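Local coordinates for protein yahD a copper inducible hydrolase (Lactococcus lactis subsp. lactis, PDB 3OG9), which is probably a hydrolase of the alpha/beta-hydrolase fold, induced by copper, and binds D-malate in its pocket, at residues F69-E72 and N73-L76; D75-S78 and L79-T83; A113-A116 and L117-L121. One frame throughout, in Å; residues are numbered along the deposited sequence. Where two conformers were deposited one is given.

Contact 1: residues F69-E72 and N73-L76; sequences FTKE and NFDL. With MLT (D-malate), chain C.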
ATOM      1  N   PHE A  69       3.007 -18.927  10.476  1.00  9.44           N
ATOM      2  CA  PHE A  69       4.074 -18.580   9.536  1.00  9.13           C
ATOM      3  C   PHE A  69       3.835 -17.178   8.963  1.00  9.15           C
ATOM      4  O   PHE A  69       2.727 -16.665   9.004  1.00  9.03           O
ATOM      5  CB  PHE A  69       4.184 -19.628   8.408  1.00  8.42           C
ATOM      6  CG  PHE A  69       4.639 -20.984   8.901  1.00  9.15           C
ATOM      7  CD1 PHE A  69       5.986 -21.372   8.775  1.00  9.96           C
ATOM      8  CD2 PHE A  69       3.740 -21.853   9.561  1.00  8.46           C
ATOM      9  CE1 PHE A  69       6.428 -22.620   9.273  1.00  9.91           C
ATOM     10  CE2 PHE A  69       4.176 -23.080  10.058  1.00  8.21           C
ATOM     11  CZ  PHE A  69       5.527 -23.464   9.902  1.00  8.51           C
ATOM     12  N   THR A  70       4.895 -16.599   8.432  1.00  8.78           N
ATOM     13  CA  THR A  70       4.861 -15.310   7.755  1.00  8.85           C
ATOM     14  C   THR A  70       4.766 -15.556   6.237  1.00  8.74           C
ATOM     15  O   THR A  70       3.688 -15.828   5.782  1.00  7.70           O
ATOM     16  CB  THR A  70       6.039 -14.432   8.218  1.00  9.20           C
ATOM     17  OG1 THR A  70       5.842 -14.151   9.627  1.00 10.11           O
ATOM     18  CG2 THR A  70       6.064 -13.129   7.444  1.00 10.13           C
ATOM     19  N   LYS A  71       5.874 -15.588   5.489  1.00  8.66           N
ATOM     20  CA  LYS A  71       5.786 -15.699   4.013  1.00  9.90           C
ATOM     21  C   LYS A  71       5.153 -16.999   3.520  1.00  9.32           C
ATOM     22  O   LYS A  71       4.506 -17.000   2.486  1.00  7.80           O
ATOM     23  CB  LYS A  71       7.154 -15.459   3.319  1.00 10.33           C
ATOM     24  CG  LYS A  71       7.525 -13.960   3.231  1.00 10.74           C
ATOM     25  CD  LYS A  71       8.655 -13.700   2.271  1.00 13.53           C
ATOM     26  CE  LYS A  71       9.990 -13.767   2.939  1.00 20.38           C
ATOM     27  NZ  LYS A  71      10.989 -14.065   1.906  1.00 22.50           N
ATOM     28  N   GLU A  72       5.344 -18.097   4.257  1.00  8.18           N
ATOM     29  CA  GLU A  72       4.731 -19.377   3.899  1.00  9.15           C
ATOM     30  C   GLU A  72       3.199 -19.342   3.933  1.00  8.69           C
ATOM     31  O   GLU A  72       2.561 -20.189   3.306  1.00  9.51           O
ATOM     32  CB  GLU A  72       5.232 -20.544   4.792  1.00  8.68           C
ATOM     33  CG  GLU A  72       6.747 -20.849   4.644  1.00 10.33           C
ATOM     34  CD  GLU A  72       7.643 -19.908   5.479  1.00 14.29           C
ATOM     35  OE1 GLU A  72       7.100 -19.055   6.229  1.00 12.19           O
ATOM     36  OE2 GLU A  72       8.902 -20.025   5.390  1.00 14.52           O
ATOM     37  N   ASN A  73       2.616 -18.395   4.658  1.00  8.00           N
ATOM     38  CA  ASN A  73       1.151 -18.275   4.680  1.00  8.08           C
ATOM     39  C   ASN A  73       0.550 -17.458   3.538  1.00  8.44           C
ATOM     40  O   ASN A  73      -0.664 -17.386   3.418  1.00  8.29           O
ATOM     41  CB  ASN A  73       0.664 -17.694   6.026  1.00  7.86           C
ATOM     42  CG  ASN A  73      -0.777 -18.086   6.342  1.00  8.73           C
ATOM     43  OD1 ASN A  73      -1.300 -19.063   5.809  1.00  7.84           O
ATOM     44  ND2 ASN A  73      -1.423 -17.321   7.202  1.00  5.85           N
ATOM     45  N   PHE A  74       1.382 -16.841   2.696  1.00  8.96           N
ATOM     46  CA  PHE A  74       0.850 -15.973   1.631  1.00  7.72           C
ATOM     47  C   PHE A  74       0.664 -16.808   0.371  1.00  7.82           C
ATOM     48  O   PHE A  74       1.630 -17.401  -0.145  1.00  8.14           O
ATOM     49  CB  PHE A  74       1.778 -14.778   1.386  1.00  8.35           C
ATOM     50  CG  PHE A  74       2.097 -13.971   2.628  1.00  7.71           C
ATOM     51  CD1 PHE A  74       1.127 -13.743   3.604  1.00  8.98           C
ATOM     52  CD2 PHE A  74       3.347 -13.347   2.768  1.00  8.24           C
ATOM     53  CE1 PHE A  74       1.428 -12.969   4.751  1.00 11.83           C
ATOM     54  CE2 PHE A  74       3.655 -12.579   3.905  1.00  9.35           C
ATOM     55  CZ  PHE A  74       2.700 -12.390   4.904  1.00  8.49           C
ATOM     56  N   ASP A  75      -0.570 -16.873  -0.112  1.00  7.94           N
ATOM     57  CA  ASP A  75      -0.868 -17.577  -1.373  1.00  7.96           C
ATOM     58  C   ASP A  75      -0.436 -16.732  -2.596  1.00  8.25           C
ATOM     59  O   ASP A  75      -1.123 -15.786  -3.035  1.00  8.78           O
ATOM     60  CB  ASP A  75      -2.339 -17.982  -1.403  1.00  7.49           C
ATOM     61  CG  ASP A  75      -2.731 -18.730  -2.666  1.00 10.00           C
ATOM     62  OD1 ASP A  75      -1.965 -18.692  -3.652  1.00  9.60           O
ATOM     63  OD2 ASP A  75      -3.833 -19.332  -2.667  1.00 11.73           O
ATOM     64  N   LEU A  76       0.732 -17.067  -3.127  1.00  8.83           N
ATOM     65  CA  LEU A  76       1.338 -16.290  -4.192  1.00  9.85           C
ATOM     66  C   LEU A  76       0.583 -16.370  -5.510  1.00  9.72           C
ATOM     67  O   LEU A  76       0.599 -15.402  -6.283  1.00 10.76           O
ATOM     68  CB  LEU A  76       2.814 -16.666  -4.368  1.00 10.58           C
ATOM     69  CG  LEU A  76       3.667 -16.499  -3.099  1.00 11.49           C
ATOM     70  CD1 LEU A  76       5.112 -16.870  -3.383  1.00 13.92           C
ATOM     71  CD2 LEU A  76       3.556 -15.098  -2.466  1.00 14.52           C
TER
HETATM   72  C1  MLT C 500      -0.783  -9.738   4.837  1.00 18.36           C
HETATM   73  O1  MLT C 500      -1.611 -10.665   4.626  1.00 16.02           O
HETATM   74  O2  MLT C 500      -0.620  -8.826   3.990  1.00 13.79           O
HETATM   75  C2  MLT C 500       0.042  -9.729   6.105  1.00 21.36           C
HETATM   76  O3  MLT C 500      -0.204 -10.874   6.902  1.00 24.21           O
HETATM   77  C3  MLT C 500      -0.178  -8.450   6.913  1.00 22.27           C
HETATM   78  C4  MLT C 500      -1.571  -8.332   7.485  1.00 25.72           C
HETATM   79  O4  MLT C 500      -1.681  -7.807   8.614  1.00 28.98           O
HETATM   80  O5  MLT C 500      -2.617  -8.707   6.893  1.00 22.41           O
HETATM   81  O   HOH W   1       0.276 -15.258   8.393  1.00 23.79           O
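Asn73 and Phe74 reach back by their amides to the carbonyls of Thr70 and Lys71, so that residues 69-72 and 73-76 form one tight turn with a short 3-10 segment. Asn73 N to Thr70 O measures 3.0 Å, and Phe74 N to Lys71 O 3.1 Å at a fairly straight 165°, both bonds spanning i to i+3. The Asn73 side chain, its CG anti to the backbone N (chi1 -156°), leads away from the turn. Its OD1 accepts from the backbone amides of Arg64 and Leu66, while ND2 donates to a water at 2.9 Å that in turn donates to Phe69 O. Both ends of this buried amide are therefore used, and its rotation is fixed. The turn belongs to the long connection between strand 45-48 and helix 76-97 of the alpha/beta-hydrolase fold, where it forms part of the wall of the D-malate pocket. Phe74 is the pocket residue. Its ring lies back over the turn, with Thr70 O 3.6 Å above the plane near the ring centre, and CD2 comes to 3.6 Å from Lys71 CA. At the ring edge, CE1 lies 3.4 Å from the malate hydroxyl O3. With a smaller residue such as alanine in place of Phe74, the space between turn and malate would probably be left unfilled and Thr70 O would lose its aromatic cover. The Lys71 chain runs at a slant to the Phe74 ring, CG 4.2 Å from CE2, and carries its NZ on to a hydrogen bond with Gln137 OE1.

Contact 2: residues D75-S78 and L79-T83; sequences DLES and LDEET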
ATOM      1  N   ASP A  75      -0.570 -16.873  -0.112  1.00  7.94           N
ATOM      2  CA  ASP A  75      -0.868 -17.577  -1.373  1.00  7.96           C
ATOM      3  C   ASP A  75      -0.436 -16.732  -2.596  1.00  8.25           C
ATOM      4  O   ASP A  75      -1.123 -15.786  -3.035  1.00  8.78           O
ATOM      5  CB  ASP A  75      -2.339 -17.982  -1.403  1.00  7.49           C
ATOM      6  CG  ASP A  75      -2.731 -18.730  -2.666  1.00 10.00           C
ATOM      7  OD1 ASP A  75      -1.965 -18.692  -3.652  1.00  9.60           O
ATOM      8  OD2 ASP A  75      -3.833 -19.332  -2.667  1.00 11.73           O
ATOM      9  N   LEU A  76       0.732 -17.067  -3.127  1.00  8.83           N
ATOM     10  CA  LEU A  76       1.338 -16.290  -4.192  1.00  9.85           C
ATOM     11  C   LEU A  76       0.583 -16.370  -5.510  1.00  9.72           C
ATOM     12  O   LEU A  76       0.599 -15.402  -6.283  1.00 10.76           O
ATOM     13  CB  LEU A  76       2.814 -16.666  -4.368  1.00 10.58           C
ATOM     14  CG  LEU A  76       3.667 -16.499  -3.099  1.00 11.49           C
ATOM     15  CD1 LEU A  76       5.112 -16.870  -3.383  1.00 13.92           C
ATOM     16  CD2 LEU A  76       3.556 -15.098  -2.466  1.00 14.52           C
ATOM     17  N   GLU A  77      -0.094 -17.486  -5.775  1.00  9.68           N
ATOM     18  CA  GLU A  77      -0.972 -17.527  -6.950  1.00 10.08           C
ATOM     19  C   GLU A  77      -2.121 -16.521  -6.819  1.00  9.20           C
ATOM     20  O   GLU A  77      -2.428 -15.790  -7.773  1.00  8.85           O
ATOM     21  CB  GLU A  77      -1.484 -18.938  -7.225  1.00 11.43           C
ATOM     22  CG  GLU A  77      -0.415 -19.819  -7.918  1.00 12.39           C
ATOM     23  CD  GLU A  77      -0.949 -21.174  -8.417  0.50 10.98           C
ATOM     24  OE1 GLU A  77      -2.180 -21.405  -8.415  0.50 11.18           O
ATOM     25  OE2 GLU A  77      -0.112 -22.012  -8.812  0.50 12.27           O
ATOM     26  N   SER A  78      -2.733 -16.480  -5.638  1.00  8.31           N
ATOM     27  CA  SER A  78      -3.791 -15.514  -5.352  1.00  7.85           C
ATOM     28  C   SER A  78      -3.238 -14.110  -5.438  1.00  7.75           C
ATOM     29  O   SER A  78      -3.871 -13.255  -6.049  1.00  7.82           O
ATOM     30  CB  SER A  78      -4.419 -15.751  -3.979  1.00  7.80           C
ATOM     31  OG  SER A  78      -5.411 -14.784  -3.662  1.00  8.71           O
ATOM     32  N   LEU A  79      -2.082 -13.877  -4.818  1.00  7.45           N
ATOM     33  CA  LEU A  79      -1.447 -12.558  -4.849  1.00  8.07           C
ATOM     34  C   LEU A  79      -1.289 -12.123  -6.284  1.00  7.78           C
ATOM     35  O   LEU A  79      -1.604 -10.998  -6.646  1.00  8.21           O
ATOM     36  CB  LEU A  79      -0.090 -12.556  -4.101  1.00  7.17           C
ATOM     37  CG  LEU A  79       0.754 -11.274  -4.176  1.00  7.41           C
ATOM     38  CD1 LEU A  79       0.018 -10.099  -3.527  1.00  7.63           C
ATOM     39  CD2 LEU A  79       2.173 -11.471  -3.611  1.00  9.12           C
ATOM     40  N   ASP A  80      -0.812 -13.032  -7.127  1.00  7.48           N
ATOM     41  CA  ASP A  80      -0.575 -12.675  -8.535  1.00  8.92           C
ATOM     42  C   ASP A  80      -1.897 -12.373  -9.257  1.00  8.57           C
ATOM     43  O   ASP A  80      -2.004 -11.353  -9.945  1.00  9.65           O
ATOM     44  CB  ASP A  80       0.220 -13.796  -9.237  1.00  8.75           C
ATOM     45  CG  ASP A  80       0.570 -13.442 -10.680  1.00 13.92           C
ATOM     46  OD1 ASP A  80       1.032 -12.296 -10.944  1.00 16.48           O
ATOM     47  OD2 ASP A  80       0.336 -14.316 -11.538  1.00 15.49           O
ATOM     48  N   GLU A  81      -2.915 -13.213  -9.047  1.00  8.48           N
ATOM     49  CA  GLU A  81      -4.212 -13.016  -9.708  1.00  9.35           C
ATOM     50  C   GLU A  81      -4.878 -11.696  -9.269  1.00  8.66           C
ATOM     51  O   GLU A  81      -5.402 -10.937 -10.100  1.00  8.51           O
ATOM     52  CB  GLU A  81      -5.151 -14.198  -9.458  1.00  9.95           C
ATOM     53  CG  GLU A  81      -4.692 -15.479 -10.151  1.00 15.60           C
ATOM     54  CD  GLU A  81      -5.185 -16.754  -9.444  0.50 17.72           C
ATOM     55  OE1 GLU A  81      -6.164 -16.686  -8.665  0.50 18.29           O
ATOM     56  OE2 GLU A  81      -4.584 -17.831  -9.670  0.50 19.49           O
ATOM     57  N   GLU A  82      -4.840 -11.416  -7.966  1.00  8.66           N
ATOM     58  CA  GLU A  82      -5.571 -10.250  -7.428  1.00  8.93           C
ATOM     59  C   GLU A  82      -4.846  -8.964  -7.768  1.00  9.04           C
ATOM     60  O   GLU A  82      -5.487  -7.924  -8.002  1.00  8.58           O
ATOM     61  CB  GLU A  82      -5.779 -10.353  -5.920  1.00  9.33           C
ATOM     62  CG  GLU A  82      -6.717 -11.498  -5.517  1.00 11.28           C
ATOM     63  CD  GLU A  82      -8.105 -11.347  -6.127  1.00 15.47           C
ATOM     64  OE1 GLU A  82      -8.719 -10.254  -6.056  1.00 16.20           O
ATOM     65  OE2 GLU A  82      -8.578 -12.334  -6.717  1.00 18.99           O
ATOM     66  N   THR A  83      -3.520  -9.025  -7.827  1.00  8.28           N
ATOM     67  CA  THR A  83      -2.784  -7.824  -8.256  1.00  8.95           C
ATOM     68  C   THR A  83      -2.958  -7.513  -9.761  1.00  9.28           C
ATOM     69  O   THR A  83      -2.954  -6.345 -10.147  1.00  7.72           O
ATOM     70  CB  THR A  83      -1.326  -7.801  -7.836  1.00  9.46           C
ATOM     71  OG1 THR A  83      -0.638  -8.948  -8.339  1.00  8.73           O
ATOM     72  CG2 THR A  83      -1.211  -7.728  -6.278  1.00  9.26           C
TER
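Leu79 N donates to Asp75 O at 2.8 Å, the first of four i to i+4 backbone bonds that join residues 75-78 to 79-83; the others run from Asp80 to Leu76, Glu81 to Glu77 and Glu82 to Ser78. A side-chain bond comes on top of these. Asp75, whose chi1 of -179° sets CG trans to N, brings OD1 over the first turn, where it takes the Ser78 amide at 3.1 Å and a nearly straight 172°, met from above the carboxylate plane. Apolar contact is limited to Leu76 and Leu79, which run alongside each other, CD2 to CD2 at 4.0 Å. Leu79 also packs on Phe61 and Leu138. The charged chains are all acidic. Glu81 runs its extended chain back beside the preceding turn, its CG 3.3 Å from Glu77 O, and this leaves its OE2 4.5 Å from Glu77 OE1, a like-charged pair that probably costs some energy. Elsewhere the acids have mates: Asp80 forms a salt bridge to Lys124 and Glu82 one to Arg51. Ser78 OG, beside CG of Glu82 at 4.0 Å, is bonded to the backbone N of Lys62 in the preceding loop. Acidic residues gathered in the first two turns probably suit the positive end of a helix dipole, and Asp75 is a classic N-cap, here starting helix 76-97 of the alpha/beta-hydrolase fold.

Contact 3: residues A113-A116 and L117-L121; sequences ANVA and LNMFL. With MLT (D-malate), chain C.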
ATOM      1  N   ALA A 113      -1.024  -2.112   2.187  1.00  5.06           N
ATOM      2  CA  ALA A 113       0.326  -1.572   1.999  1.00  5.45           C
ATOM      3  C   ALA A 113       1.220  -2.621   1.302  1.00  6.86           C
ATOM      4  O   ALA A 113       2.005  -2.303   0.403  1.00  6.79           O
ATOM      5  CB  ALA A 113       0.911  -1.181   3.359  1.00  6.15           C
ATOM      6  N   ASN A 114       1.066  -3.877   1.712  1.00  5.75           N
ATOM      7  CA  ASN A 114       1.833  -5.002   1.173  1.00  6.28           C
ATOM      8  C   ASN A 114       1.575  -5.224  -0.294  1.00  6.30           C
ATOM      9  O   ASN A 114       2.514  -5.488  -1.074  1.00  6.07           O
ATOM     10  CB  ASN A 114       1.491  -6.279   1.987  1.00  5.88           C
ATOM     11  CG  ASN A 114       1.979  -6.176   3.406  1.00  7.51           C
ATOM     12  OD1 ASN A 114       2.826  -5.334   3.680  1.00  9.94           O
ATOM     13  ND2 ASN A 114       1.473  -7.031   4.318  1.00  6.95           N
ATOM     14  N   VAL A 115       0.306  -5.083  -0.663  0.50  5.87           N
ATOM     15  CA  VAL A 115      -0.156  -5.275  -2.025  0.50  5.96           C
ATOM     16  C   VAL A 115       0.336  -4.146  -2.929  0.50  6.65           C
ATOM     17  O   VAL A 115       0.798  -4.402  -4.060  0.50  6.60           O
ATOM     18  CB  VAL A 115      -1.697  -5.477  -2.008  0.50  5.87           C
ATOM     19  CG1 VAL A 115      -2.382  -5.084  -3.318  0.50  5.71           C
ATOM     20  CG2 VAL A 115      -1.989  -6.932  -1.650  0.50  2.71           C
ATOM     21  N   ALA A 116       0.261  -2.914  -2.419  1.00  6.47           N
ATOM     22  CA  ALA A 116       0.782  -1.709  -3.137  1.00  7.25           C
ATOM     23  C   ALA A 116       2.291  -1.837  -3.415  1.00  6.98           C
ATOM     24  O   ALA A 116       2.789  -1.570  -4.535  1.00  6.49           O
ATOM     25  CB  ALA A 116       0.501  -0.442  -2.331  1.00  7.16           C
ATOM     26  N   LEU A 117       3.002  -2.237  -2.372  1.00  6.43           N
ATOM     27  CA  LEU A 117       4.446  -2.409  -2.430  1.00  6.71           C
ATOM     28  C   LEU A 117       4.845  -3.523  -3.384  1.00  6.29           C
ATOM     29  O   LEU A 117       5.799  -3.399  -4.154  1.00  5.90           O
ATOM     30  CB  LEU A 117       4.970  -2.705  -1.043  1.00  5.79           C
ATOM     31  CG  LEU A 117       5.030  -1.510  -0.115  1.00  6.58           C
ATOM     32  CD1 LEU A 117       5.292  -2.044   1.305  1.00  7.05           C
ATOM     33  CD2 LEU A 117       6.109  -0.514  -0.568  1.00  7.69           C
ATOM     34  N   ASN A 118       4.079  -4.604  -3.362  1.00  5.41           N
ATOM     35  CA  ASN A 118       4.330  -5.693  -4.299  1.00  6.46           C
ATOM     36  C   ASN A 118       4.060  -5.314  -5.770  1.00  7.06           C
ATOM     37  O   ASN A 118       4.881  -5.608  -6.640  1.00  6.44           O
ATOM     38  CB  ASN A 118       3.539  -6.936  -3.874  1.00  6.62           C
ATOM     39  CG  ASN A 118       3.891  -8.162  -4.712  1.00  9.61           C
ATOM     40  OD1 ASN A 118       3.242  -8.438  -5.716  1.00 10.59           O
ATOM     41  ND2 ASN A 118       4.924  -8.892  -4.297  1.00 11.89           N
ATOM     42  N   MET A 119       2.929  -4.652  -6.039  1.00  8.29           N
ATOM     43  CA  MET A 119       2.611  -4.144  -7.382  1.00  9.52           C
ATOM     44  C   MET A 119       3.694  -3.208  -7.932  1.00  9.90           C
ATOM     45  O   MET A 119       4.039  -3.277  -9.116  1.00 10.89           O
ATOM     46  CB  MET A 119       1.278  -3.411  -7.363  1.00  8.70           C
ATOM     47  CG  MET A 119       0.101  -4.401  -7.300  1.00 10.05           C
ATOM     48  SD  MET A 119      -1.525  -3.626  -7.363  1.00 15.41           S
ATOM     49  CE  MET A 119      -1.395  -2.390  -6.092  1.00 14.63           C
ATOM     50  N   PHE A 120       4.212  -2.359  -7.058  1.00  8.86           N
ATOM     51  CA  PHE A 120       5.225  -1.346  -7.401  1.00  9.46           C
ATOM     52  C   PHE A 120       6.502  -2.080  -7.803  1.00  9.75           C
ATOM     53  O   PHE A 120       7.096  -1.811  -8.879  1.00  9.31           O
ATOM     54  CB  PHE A 120       5.488  -0.524  -6.145  1.00  9.40           C
ATOM     55  CG  PHE A 120       6.218   0.770  -6.379  1.00  8.57           C
ATOM     56  CD1 PHE A 120       5.825   1.636  -7.395  1.00 11.31           C
ATOM     57  CD2 PHE A 120       7.253   1.144  -5.537  1.00 10.46           C
ATOM     58  CE1 PHE A 120       6.473   2.875  -7.594  1.00 12.79           C
ATOM     59  CE2 PHE A 120       7.905   2.376  -5.716  1.00 11.06           C
ATOM     60  CZ  PHE A 120       7.499   3.243  -6.754  1.00 10.88           C
ATOM     61  N   LEU A 121       6.913  -3.012  -6.947  1.00  9.47           N
ATOM     62  CA  LEU A 121       8.154  -3.770  -7.145  1.00 11.32           C
ATOM     63  C   LEU A 121       8.083  -4.743  -8.335  1.00 12.12           C
ATOM     64  O   LEU A 121       9.110  -5.047  -8.956  1.00 13.25           O
ATOM     65  CB  LEU A 121       8.528  -4.513  -5.857  1.00 10.83           C
ATOM     66  CG  LEU A 121       9.146  -3.627  -4.779  1.00 11.13           C
ATOM     67  CD1 LEU A 121       9.147  -4.307  -3.434  1.00 10.81           C
ATOM     68  CD2 LEU A 121      10.567  -3.237  -5.163  1.00 11.35           C
TER
HETATM   69  C1  MLT C 500      -0.783  -9.738   4.837  1.00 18.36           C
HETATM   70  O1  MLT C 500      -1.611 -10.665   4.626  1.00 16.02           O
HETATM   71  O2  MLT C 500      -0.620  -8.826   3.990  1.00 13.79           O
HETATM   72  C2  MLT C 500       0.042  -9.729   6.105  1.00 21.36           C
HETATM   73  O3  MLT C 500      -0.204 -10.874   6.902  1.00 24.21           O
HETATM   74  C3  MLT C 500      -0.178  -8.450   6.913  1.00 22.27           C
HETATM   75  C4  MLT C 500      -1.571  -8.332   7.485  1.00 25.72           C
HETATM   76  O4  MLT C 500      -1.681  -7.807   8.614  1.00 28.98           O
HETATM   77  O5  MLT C 500      -2.617  -8.707   6.893  1.00 22.41           O
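Leu117 lies back on Ala113: a chi1 of -75° swings its CG over Ala113 O, 3.2 Å away, and the side chain then runs on to Ile130 and Ala132 of strand 129-133 and Leu171 of helix 165-177. Met119 is turned another way. It is bent at its last torsion (chi3 -51°), which curls CE back over the helix to 3.6 Å from Val115 O and 3.7 Å from Ala116 CA. The Val115 side chain crosses it at a slant, CG1 4.0 Å from Met119 CE in one of two conformers of the valine. Both residues face helix 76-97, packing on Leu86. Phe120, with its CB 3.3 Å from Ala116 O, swings its ring away from this turn toward Ile130 and Leu147. Beneath the side chains, the amides of Leu117, Asn118, Met119 and Phe120 donate in the regular i to i+4 pattern to residues 113-116. Asn114 points off the helix to the ligand, where ND2 donates to malate O2 at 2.8 Å and 165°. Its OD1 accepts from Met136 N, a second grip that fixes which end of the amide faces the malate. Asn118 is likewise tied outward, ND2 to Glu139. Helix 111-121 begins within the probable nucleophile elbow, in the unit of strand 105-109, helix and strand 129-133. The chemistry thus implies a buried, largely apolar helix whose early part offers a fixed N-H donor to the malate carboxylate.

Contact 3 is the core member, every touching residue buried, whereas contacts 1 and 2 are only partly buried and each carries exposed residues. Contacts 1 and 2 share Asp75 and Leu76: the pocket-wall loop of one runs into the helix start of the other. Contact 2 then packs directly on contact 3, with Thr83 CG2 3.7 Å from Met119 CG and Leu79 CD2 3.8 Å from Asn118 ND2, joining helix 76-97 to helix 111-121. Contacts 1 and 3 do not touch, yet both reach D-malate, the first by an aromatic edge, the second by an amide donor. The charged side chains of contact 2 are all acidic, consistent with its place at a helix start.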